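Xyloglucan-specific endo-beta-1,4-glucanase (Uncultured bacterium, PDB 4W88) hydrolyses internal beta-1,4-glucosidic bonds in the backbone of xyloglucan, a plant cell-wall polysaccharide, as a glycoside hydrolase of family 5. Local coordinates at residues D289-G292 against T293-D297. The protein carries 1 engineered substitution. Residues are numbered along the deposited sequence; the frame is centred on the assembly and turned at random.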
loop_
_atom_site.group_PDB
_atom_site.type_symbol
_atom_site.label_atom_id
_atom_site.label_comp_id
_atom_site.label_asym_id
_atom_site.label_seq_id
_atom_site.Cartn_x
_atom_site.Cartn_y
_atom_site.Cartn_z
ATOM N N ASP A 289 -9.797 5.645 -17.555
ATOM C CA ASP A 289 -9.848 7.017 -17.071
ATOM C C ASP A 289 -8.955 7.241 -15.872
ATOM O O ASP A 289 -8.281 8.300 -15.759
ATOM C CB ASP A 289 -11.312 7.394 -16.697
ATOM C CG ASP A 289 -12.151 7.704 -17.913
ATOM O OD1 ASP A 289 -11.578 7.987 -19.000
ATOM O OD2 ASP A 289 -13.376 7.690 -17.794
ATOM N N TYR A 290 -8.929 6.243 -15.003
ATOM C CA TYR A 290 -8.198 6.365 -13.726
ATOM C C TYR A 290 -6.678 6.152 -13.934
ATOM O O TYR A 290 -5.856 7.038 -13.640
ATOM C CB TYR A 290 -8.769 5.390 -12.724
ATOM C CG TYR A 290 -7.991 5.462 -11.445
ATOM C CD1 TYR A 290 -8.301 6.355 -10.454
ATOM C CD2 TYR A 290 -6.921 4.626 -11.268
ATOM C CE1 TYR A 290 -7.508 6.471 -9.306
ATOM C CE2 TYR A 290 -6.150 4.684 -10.166
ATOM C CZ TYR A 290 -6.375 5.588 -9.158
ATOM O OH TYR A 290 -5.555 5.619 -8.045
ATOM N N VAL A 291 -6.298 5.001 -14.474
ATOM C CA VAL A 291 -4.876 4.741 -14.732
ATOM C C VAL A 291 -4.334 5.677 -15.790
ATOM O O VAL A 291 -3.190 6.169 -15.674
ATOM C CB VAL A 291 -4.595 3.261 -14.992
ATOM C CG1 VAL A 291 -3.089 3.019 -15.155
ATOM C CG2 VAL A 291 -5.161 2.402 -13.836
ATOM N N GLY A 292 -5.150 5.957 -16.802
ATOM C CA GLY A 292 -4.787 6.990 -17.790
ATOM C C GLY A 292 -4.423 8.372 -17.203
ATOM O O GLY A 292 -3.465 9.057 -17.689
ATOM N N THR A 293 -5.115 8.745 -16.137
ATOM C CA THR A 293 -4.847 9.971 -15.448
ATOM C C THR A 293 -3.450 9.891 -14.777
ATOM O O THR A 293 -2.642 10.815 -14.907
ATOM C CB THR A 293 -5.935 10.304 -14.404
ATOM O OG1 THR A 293 -7.181 10.560 -15.065
ATOM C CG2 THR A 293 -5.541 11.573 -13.578
ATOM N N LEU A 294 -3.159 8.775 -14.093
ATOM C CA LEU A 294 -1.842 8.555 -13.453
ATOM C C LEU A 294 -0.705 8.550 -14.454
ATOM O O LEU A 294 0.383 9.140 -14.207
ATOM C CB LEU A 294 -1.842 7.247 -12.673
ATOM C CG LEU A 294 -2.780 7.203 -11.477
ATOM C CD1 LEU A 294 -2.612 5.853 -10.791
ATOM C CD2 LEU A 294 -2.699 8.372 -10.504
ATOM N N ASP A 295 -0.975 7.926 -15.599
ATOM C CA ASP A 295 0.052 7.779 -16.650
ATOM C C ASP A 295 0.517 9.109 -17.225
ATOM O O ASP A 295 1.611 9.214 -17.782
ATOM C CB ASP A 295 -0.434 6.874 -17.766
ATOM C CG ASP A 295 -0.546 5.424 -17.325
ATOM O OD1 ASP A 295 0.102 5.040 -16.300
ATOM O OD2 ASP A 295 -1.236 4.646 -18.048
ATOM N N GLN A 296 -0.280 10.141 -17.092
ATOM C CA GLN A 296 0.141 11.447 -17.630
ATOM C C GLN A 296 1.441 11.898 -17.022
ATOM O O GLN A 296 2.177 12.657 -17.653
ATOM C CB GLN A 296 -0.876 12.510 -17.277
ATOM C CG GLN A 296 -2.270 12.254 -17.796
ATOM C CD GLN A 296 -3.211 13.314 -17.273
ATOM O OE1 GLN A 296 -3.580 13.383 -16.054
ATOM N NE2 GLN A 296 -3.535 14.206 -18.153
ATOM N N ASP A 297 1.671 11.556 -15.753
ATOM C CA ASP A 297 2.900 11.951 -15.075
ATOM C C ASP A 297 3.759 10.742 -14.655
ATOM O O ASP A 297 4.660 10.862 -13.820
ATOM C CB ASP A 297 2.594 12.864 -13.877
ATOM C CG ASP A 297 1.928 14.142 -14.299
ATOM O OD1 ASP A 297 2.690 15.017 -14.790
ATOM O OD2 ASP A 297 0.658 14.242 -14.245
#
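The hydroxyl of T293 reaches back one turn of helix 280-295 to the carbonyl of D289, with OG1 2.6 Å from D289 O and a C=O...OG1 angle of 168°, almost in line with the carbonyl. OG1 lies anti to the carbonyl carbon of T293 (chi1 -66°), which turns it back along the helix and sets it beside T293's own backbone N, so that both donors reach D289 O. D289 O thus has two donors, because T293 N adds a weak bond at 3.2 Å. Regular i to i+4 bonds follow: L294 N to Y290 O at 3.2 Å, and D295 N to V291 O at 2.8 Å with an N-H...O angle of 153°. Q296 N to G292 O is a weak bond at 3.4 Å.

Apolar contact comes from L294 CD1, which meets Y290 CE2 obliquely at 3.8 Å; both side chains pack on I269 of strand 267-272. Y290 OH is hydrogen-bonded to T224 OG1.

At D295 the carboxylate lies beside a methyl, with OD2 3.8 Å from V291 CG1, while OD2 is also hydrogen-bonded to H338 ND1. With an alanine here, H338 ND1 would probably lose its carboxylate partner, and V291 CG1 would be less well packed on that side.

The chemistry implies a division of labour in the beta-alpha-beta unit of this TIM barrel: Y290 and L294 pack the helix on strand 267-272, while D295 ties it to H338 near the C-terminus.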